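Phytoene synthase (Enterococcus hirae, PDB 5IYS) probably condenses two prenyl diphosphates head to head with the aid of magnesium, as in squalene and phytoene synthases. Local coordinates at residues L161-A164 with M165-N169; L171-V174 with G175-Y178; R274-Q277 with L278-V282. All blocks are in the same frame, centred on the assembly; numbering follows the deposited sequence.

Contact 1: residues L161-A164 with M165-N169. With MG (magnesium ion), chain D; FPS (S-[(2E,6E)-3,7,11-trimethyldodeca-2,6,10-trienyl] trihydrogen thiodiphosphate), chain G; FPS (S-[(2E,6E)-3,7,11-trimethyldodeca-2,6,10-trienyl] trihydrogen thiodiphosphate), chain H.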
# COMPACT_ATOMS: atom_id res chain seq x y z
N LEU A 161 6.32 -1.81 6.96
CA LEU A 161 5.94 -2.63 5.80
C LEU A 161 5.23 -1.73 4.76
O LEU A 161 5.40 -1.88 3.54
CB LEU A 161 4.96 -3.75 6.21
CG LEU A 161 4.46 -4.65 5.06
CD1 LEU A 161 5.56 -5.14 4.13
CD2 LEU A 161 3.66 -5.83 5.61
N GLY A 162 4.40 -0.83 5.24
CA GLY A 162 3.72 0.13 4.34
C GLY A 162 4.73 1.03 3.63
O GLY A 162 4.65 1.26 2.43
N GLU A 163 5.72 1.50 4.38
CA GLU A 163 6.82 2.21 3.76
C GLU A 163 7.62 1.40 2.73
O GLU A 163 7.96 1.91 1.66
CB GLU A 163 7.77 2.81 4.83
CG GLU A 163 8.73 3.84 4.24
CD GLU A 163 9.81 4.26 5.26
OE1 GLU A 163 9.62 4.04 6.48
OE2 GLU A 163 10.87 4.76 4.85
N ALA A 164 7.96 0.16 3.06
CA ALA A 164 8.69 -0.68 2.11
C ALA A 164 7.88 -0.80 0.81
O ALA A 164 8.44 -0.85 -0.29
CB ALA A 164 8.94 -2.10 2.73
N MET A 165 6.59 -1.06 0.95
CA MET A 165 5.74 -1.21 -0.24
C MET A 165 5.65 0.07 -1.07
O MET A 165 5.63 0.03 -2.32
CB MET A 165 4.36 -1.69 0.19
CG MET A 165 4.32 -3.19 0.50
SD MET A 165 2.66 -3.65 1.13
CE MET A 165 2.93 -5.41 1.32
N GLN A 166 5.52 1.21 -0.40
CA GLN A 166 5.39 2.48 -1.12
C GLN A 166 6.71 2.75 -1.86
O GLN A 166 6.67 3.23 -2.99
CB GLN A 166 5.07 3.62 -0.15
CG GLN A 166 4.94 4.99 -0.79
CD GLN A 166 3.93 5.00 -1.92
OE1 GLN A 166 4.26 5.35 -3.05
NE2 GLN A 166 2.74 4.48 -1.66
N LEU A 167 7.85 2.52 -1.21
CA LEU A 167 9.16 2.66 -1.89
C LEU A 167 9.26 1.75 -3.11
O LEU A 167 9.83 2.12 -4.13
CB LEU A 167 10.30 2.29 -0.93
CG LEU A 167 10.64 3.32 0.15
CD1 LEU A 167 11.85 2.88 0.95
CD2 LEU A 167 10.86 4.69 -0.48
N THR A 168 8.79 0.52 -2.97
CA THR A 168 8.75 -0.41 -4.10
C THR A 168 7.88 0.14 -5.23
O THR A 168 8.27 0.11 -6.41
CB THR A 168 8.16 -1.77 -3.63
OG1 THR A 168 8.95 -2.29 -2.54
CG2 THR A 168 8.11 -2.78 -4.78
N ASN A 169 6.72 0.68 -4.89
CA ASN A 169 5.85 1.30 -5.90
C ASN A 169 6.53 2.46 -6.64
O ASN A 169 6.45 2.57 -7.89
CB ASN A 169 4.54 1.73 -5.23
CG ASN A 169 3.53 2.28 -6.23
OD1 ASN A 169 3.68 3.40 -6.69
ND2 ASN A 169 2.48 1.51 -6.55
MG MG D . 3.14 5.29 -7.53
C1 FPS G . -0.32 -0.56 -3.74
S1 FPS G . -2.05 -0.46 -3.96
C2 FPS G . -0.18 -0.46 -2.23
C3 FPS G . 0.84 0.16 -1.60
C4 FPS G . 1.95 0.79 -2.37
C5 FPS G . 0.90 0.22 -0.08
C6 FPS G . -0.26 -0.46 0.64
C7 FPS G . 0.13 -0.67 2.09
C8 FPS G . -0.25 -1.76 2.78
C10 FPS G . 0.10 -1.79 4.26
C9 FPS G . -1.05 -2.88 2.18
C11 FPS G . 0.89 -3.07 4.56
C12 FPS G . 1.10 -3.24 6.05
C13 FPS G . 0.29 -3.96 6.87
C14 FPS G . 0.63 -4.08 8.33
C15 FPS G . -0.92 -4.69 6.35
PA FPS G . -2.63 -1.21 -5.80
O1A FPS G . -4.00 -1.71 -5.77
O2A FPS G . -2.66 0.14 -6.68
O3A FPS G . -1.57 -2.18 -6.51
PB FPS G . -0.44 -1.44 -7.42
O1B FPS G . -0.86 -1.40 -8.86
O2B FPS G . 0.80 -2.25 -7.12
O3B FPS G . -0.18 -0.01 -7.02
C1 FPS H . -0.98 3.03 -4.61
S1 FPS H . 0.53 3.92 -4.76
C2 FPS H . -1.95 3.84 -3.78
C3 FPS H . -1.84 4.05 -2.46
C4 FPS H . -0.66 3.60 -1.64
C5 FPS H . -2.94 4.84 -1.78
C6 FPS H . -4.20 4.00 -1.60
C7 FPS H . -3.88 2.63 -1.04
C8 FPS H . -4.40 1.52 -1.57
C10 FPS H . -3.96 0.20 -0.96
C9 FPS H . -5.29 1.57 -2.78
C11 FPS H . -4.88 -0.28 0.14
C12 FPS H . -4.50 -1.75 0.27
C13 FPS H . -5.04 -2.59 1.18
C14 FPS H . -6.08 -2.17 2.17
C15 FPS H . -4.55 -4.00 1.20
PA FPS H . 0.17 4.89 -6.52
O1A FPS H . -1.02 5.77 -6.36
O2A FPS H . 1.45 5.80 -6.88
O3A FPS H . 0.15 3.78 -7.69
PB FPS H . -1.09 3.26 -8.55
O1B FPS H . -0.77 3.66 -9.97
O2B FPS H . -2.41 3.87 -8.14
O3B FPS H . -1.15 1.76 -8.37
O HOH W 1 3.70 6.64 -6.20
O HOH W 2 4.88 5.42 -8.01
O HOH W 3 2.70 4.16 -8.67
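T168 turns its hydroxyl back on A164, one turn earlier in helix 155-172, and donates from OG1 to A164 O at 2.7 Å. The same oxygen takes the helical bond from T168 N. The two donors reach it from opposite faces of the carbonyl plane, so one buried oxygen is gripped twice. OG1 sits beside its own backbone N (chi1 -57°), which brings it within reach of the preceding turn. Y224 of helix 207-227 is its second partner. The regular helical bonds M165 N to L161 O, Q166 N to G162 O and L167 N to E163 O run alongside.

One turn on from M165, the N169 side chain projects from the helix toward the ligands. Its OD1 binds magnesium at 2.1 Å, and three waters and O2A of the second FPS molecule (chain H) also bind the metal. The amide nitrogen ND2 makes a weak hydrogen bond to O3A of that FPS and a further hydrogen bond to Y249. The side chain is thus held at both ends of its amide.

Packing takes over toward L161. The extended M165 side chain ends with CE 3.9 Å from L161 CD1, and the two side chains meet at a slant. Both face the farnesyl chain of the first FPS (chain G). M165 SD lies 3.8 Å from its C8, and L161 CD2 is 3.7 Å from its C12. Q166 bends at chi2 (54°) and places NE2 beside the C4 methyls of both ligands, 3.5 Å from C4 of the chain H FPS. This helix face, with hydrophobic wall at one end and metal ligand at the other, belongs to the active-site cavity of the all-helical fold of squalene and phytoene synthases.

Contact 2: residues L171-V174 with G175-Y178. With FPS (S-[(2E,6E)-3,7,11-trimethyldodeca-2,6,10-trienyl] trihydrogen thiodiphosphate), chain G.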
# COMPACT_ATOMS: atom_id res chain seq x y z
N LEU A 171 9.82 2.86 -7.01
CA LEU A 171 10.94 2.32 -7.78
C LEU A 171 10.44 1.60 -9.02
O LEU A 171 11.11 1.54 -10.05
CB LEU A 171 11.75 1.36 -6.90
CG LEU A 171 12.62 2.08 -5.85
CD1 LEU A 171 13.09 1.10 -4.81
CD2 LEU A 171 13.87 2.76 -6.53
N ARG A 172 9.23 1.07 -8.92
CA ARG A 172 8.64 0.37 -10.06
C ARG A 172 8.24 1.37 -11.14
O ARG A 172 8.25 1.04 -12.34
CB ARG A 172 7.45 -0.47 -9.57
CG ARG A 172 6.75 -1.31 -10.65
CD ARG A 172 5.43 -1.86 -10.07
NE ARG A 172 4.47 -0.77 -9.93
CZ ARG A 172 3.26 -0.89 -9.38
NH1 ARG A 172 2.93 -2.02 -8.78
NH2 ARG A 172 2.42 0.14 -9.43
N ASP A 173 7.87 2.59 -10.76
CA ASP A 173 7.07 3.44 -11.65
C ASP A 173 7.80 4.75 -11.99
O ASP A 173 7.16 5.73 -12.38
CB ASP A 173 5.72 3.79 -11.02
CG ASP A 173 4.78 2.60 -10.86
OD1 ASP A 173 4.98 1.56 -11.52
OD2 ASP A 173 3.81 2.71 -10.07
N VAL A 174 9.12 4.77 -11.89
CA VAL A 174 9.83 6.03 -12.07
C VAL A 174 9.46 6.73 -13.39
O VAL A 174 9.19 7.93 -13.42
CB VAL A 174 11.34 5.85 -11.97
CG1 VAL A 174 12.05 7.12 -12.37
CG2 VAL A 174 11.74 5.41 -10.55
N GLY A 175 9.44 5.98 -14.49
CA GLY A 175 9.22 6.60 -15.80
C GLY A 175 7.82 7.15 -16.01
O GLY A 175 7.66 8.29 -16.48
N GLU A 176 6.82 6.33 -15.71
CA GLU A 176 5.41 6.73 -15.81
C GLU A 176 5.13 7.91 -14.88
O GLU A 176 4.47 8.88 -15.29
CB GLU A 176 4.47 5.55 -15.48
CG GLU A 176 3.91 4.82 -16.72
CD GLU A 176 4.07 3.29 -16.69
OE1 GLU A 176 3.68 2.67 -15.67
OE2 GLU A 176 4.54 2.69 -17.69
N ASP A 177 5.74 7.90 -13.70
CA ASP A 177 5.56 9.02 -12.75
C ASP A 177 6.09 10.33 -13.36
O ASP A 177 5.40 11.36 -13.37
CB ASP A 177 6.26 8.74 -11.43
CG ASP A 177 5.45 7.81 -10.52
OD1 ASP A 177 4.25 7.62 -10.79
OD2 ASP A 177 6.02 7.26 -9.55
N TYR A 178 7.33 10.28 -13.84
CA TYR A 178 7.95 11.48 -14.40
C TYR A 178 7.12 12.03 -15.55
O TYR A 178 7.00 13.25 -15.71
CB TYR A 178 9.37 11.21 -14.88
CG TYR A 178 10.05 12.46 -15.40
CD1 TYR A 178 10.44 13.47 -14.53
CD2 TYR A 178 10.26 12.65 -16.76
CE1 TYR A 178 11.04 14.61 -15.01
CE2 TYR A 178 10.86 13.79 -17.24
CZ TYR A 178 11.25 14.77 -16.36
OH TYR A 178 11.85 15.92 -16.83
C1 FPS G . -0.32 -0.56 -3.74
S1 FPS G . -2.05 -0.46 -3.96
C2 FPS G . -0.18 -0.46 -2.23
C3 FPS G . 0.84 0.16 -1.60
C4 FPS G . 1.95 0.79 -2.37
C5 FPS G . 0.90 0.22 -0.08
C6 FPS G . -0.26 -0.46 0.64
C7 FPS G . 0.13 -0.67 2.09
C8 FPS G . -0.25 -1.76 2.78
C10 FPS G . 0.10 -1.79 4.26
C9 FPS G . -1.05 -2.88 2.18
C11 FPS G . 0.89 -3.07 4.56
C12 FPS G . 1.10 -3.24 6.05
C13 FPS G . 0.29 -3.96 6.87
C14 FPS G . 0.63 -4.08 8.33
C15 FPS G . -0.92 -4.69 6.35
PA FPS G . -2.63 -1.21 -5.80
O1A FPS G . -4.00 -1.71 -5.77
O2A FPS G . -2.66 0.14 -6.68
O3A FPS G . -1.57 -2.18 -6.51
PB FPS G . -0.44 -1.44 -7.42
O1B FPS G . -0.86 -1.40 -8.86
O2B FPS G . 0.80 -2.25 -7.12
O3B FPS G . -0.18 -0.01 -7.02
O HOH W 4 5.88 0.74 -14.53
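The helix-to-helix junction where D173 meets D177 lies at the diphosphate end of the active site. Helix 155-172 stops at R172. D173 leaves helical geometry and occupies the N-cap position of helix 174-179. Its side chain makes no capping bond. Its backbone does join the new helix: D177 N donates to D173 O at 2.9 Å, and Y178 N donates to V174 O. The carboxylate of D177 folds back beside D173, with OD2 3.8 Å from D173 CB.

The side chain of D173 is turned to R172 instead. R172 forms a two-point salt bridge with it, through NE and NH2. NE bonds OD1 at 2.9 Å and meets it from above the carboxylate plane. NH2 bonds OD2 at 3.0 Å, on the syn lone pair. The arginine chain bends at chi3 (71°), which carries the guanidinium to the ligand. NH1 then donates to O2B of the FPS in chain G at 2.7 Å, and O2B lies near the guanidinium plane. Q252 also accepts from NH1.

E176 comes close from the next turn. Its OE1 is 4.5 Å from D173 OD1, and a water lies near both oxygens. D173 is a magnesium-site residue, although the metal is not bound to it here. Bonds to D173 and Q252 probably fix how the R172 guanidinium is turned, with its edge toward the diphosphate.

Contact 3: residues R274-Q277 with L278-V282; sequences RKVQ and LLKEV
R274 and E281 reach for each other across two turns, an i to i+7 salt bridge within helix 272-287. The two side chains cross at about a right angle. R274 NH1 donates to E281 OE2 at a long 3.3 Å, from the syn side of the carboxylate. The guanidinium and carboxylate planes are 47° apart, so the two groups meet through one N-H and not as a flat pair.

L278 fills the turn between them. Its CG packs on one face of the R274 guanidinium, 4.1 Å from its plane and opposite its centre. L278 CD2 is 3.8 Å from R274 NH2. A bend at chi2 (57°) carries the arginine forward along the helix, toward its C-terminal end, over L278. Q277 stands at the guanidinium edge and accepts from NH1 with OE1, also at 3.3 Å. NH1 comes from above the amide carbonyl plane and not onto a lone pair. NH1 thus donates to two acceptors, E281 OE2 and Q277 OE1. A salt bridge from NE to E251 of helix 236-258 ties the same arginine to the neighbouring helix.

K275 packs on S29 and L32 of helix 28-34. L279 packs against S244 of helix 236-258, and its backbone N donates to K275 O at 2.9 Å. V282 touches Q240 and F247 of the same helix. On the side that meets a crystal neighbour, V276 and K280 lie side by side and point the same way. K280 bends at its last torsion, and NZ ends 3.5 Å from V276 CG1.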
# COMPACT_ATOMS: atom_id res chain seq x y z
N ARG A 274 4.60 -17.20 -10.70
CA ARG A 274 5.52 -16.69 -9.70
C ARG A 274 4.86 -16.34 -8.35
O ARG A 274 5.37 -16.66 -7.27
CB ARG A 274 6.23 -15.47 -10.28
CG ARG A 274 7.34 -14.92 -9.44
CD ARG A 274 8.41 -15.96 -9.14
NE ARG A 274 9.38 -15.36 -8.23
CZ ARG A 274 9.94 -15.99 -7.22
NH1 ARG A 274 9.74 -17.29 -7.07
NH2 ARG A 274 10.75 -15.33 -6.39
N LYS A 275 3.63 -15.86 -8.42
CA LYS A 275 2.82 -15.65 -7.21
C LYS A 275 2.55 -16.93 -6.45
O LYS A 275 2.66 -16.98 -5.22
CB LYS A 275 1.50 -14.96 -7.52
CG LYS A 275 1.72 -13.50 -7.95
CD LYS A 275 0.39 -12.82 -8.29
CE LYS A 275 0.64 -11.43 -8.89
NZ LYS A 275 -0.51 -10.93 -9.70
N VAL A 276 2.29 -18.00 -7.20
CA VAL A 276 2.03 -19.29 -6.55
C VAL A 276 3.30 -19.80 -5.91
O VAL A 276 3.29 -20.30 -4.78
CB VAL A 276 1.48 -20.35 -7.56
CG1 VAL A 276 1.52 -21.78 -6.92
CG2 VAL A 276 0.04 -19.98 -7.92
N GLN A 277 4.42 -19.64 -6.60
CA GLN A 277 5.70 -20.01 -6.03
C GLN A 277 5.95 -19.27 -4.73
O GLN A 277 6.45 -19.83 -3.75
CB GLN A 277 6.84 -19.67 -7.00
CG GLN A 277 6.96 -20.65 -8.13
CD GLN A 277 8.18 -20.36 -8.98
OE1 GLN A 277 8.40 -19.21 -9.37
NE2 GLN A 277 8.96 -21.40 -9.28
N LEU A 278 5.64 -17.98 -4.74
CA LEU A 278 5.83 -17.16 -3.55
C LEU A 278 4.94 -17.55 -2.36
O LEU A 278 5.40 -17.58 -1.20
CB LEU A 278 5.67 -15.66 -3.91
CG LEU A 278 6.88 -15.07 -4.65
CD1 LEU A 278 6.61 -13.78 -5.43
CD2 LEU A 278 8.06 -14.85 -3.73
N LEU A 279 3.70 -17.93 -2.64
CA LEU A 279 2.82 -18.43 -1.56
C LEU A 279 3.44 -19.66 -0.88
O LEU A 279 3.33 -19.83 0.34
CB LEU A 279 1.43 -18.76 -2.06
CG LEU A 279 0.60 -17.67 -2.75
CD1 LEU A 279 -0.79 -18.15 -3.17
CD2 LEU A 279 0.51 -16.35 -1.98
N LYS A 280 4.01 -20.56 -1.68
CA LYS A 280 4.66 -21.73 -1.13
C LYS A 280 5.91 -21.33 -0.36
O LYS A 280 6.18 -21.90 0.70
CB LYS A 280 5.05 -22.74 -2.22
CG LYS A 280 3.83 -23.43 -2.88
CD LYS A 280 4.26 -24.44 -3.93
CE LYS A 280 3.10 -25.38 -4.22
NZ LYS A 280 2.20 -24.66 -5.14
N GLU A 281 6.72 -20.42 -0.91
CA GLU A 281 7.85 -19.92 -0.14
C GLU A 281 7.41 -19.33 1.18
O GLU A 281 8.16 -19.39 2.15
CB GLU A 281 8.65 -18.84 -0.87
CG GLU A 281 9.46 -19.33 -2.04
CD GLU A 281 10.16 -18.20 -2.77
OE1 GLU A 281 10.50 -17.18 -2.12
OE2 GLU A 281 10.33 -18.32 -4.00
N VAL A 282 6.32 -18.57 1.16
CA VAL A 282 5.83 -17.92 2.36
C VAL A 282 5.44 -18.98 3.37
O VAL A 282 5.85 -18.90 4.53
CB VAL A 282 4.65 -16.97 2.01
CG1 VAL A 282 3.68 -16.79 3.18
CG2 VAL A 282 5.23 -15.64 1.53

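Contacts 1 and 2 follow one another along the chain, and their centres are 14 Å apart. Both meet the FPS molecule of chain G. Contact 1 lines its farnesyl chain and reaches the diphosphate with N169; contact 2 binds the diphosphate through R172. The nearest side-chain atoms of N169 and D173 are about 3 Å apart; N169 binds magnesium here, and D173, a residue of the second magnesium site, does not. Contact 3 lies away from these sites on helix 272-287. Its centre is about 19 Å from that of contact 1 and 26 Å from that of contact 2. Helix 236-258 connects them all: Y249 touches M165 and R172, and E251 pairs with R274.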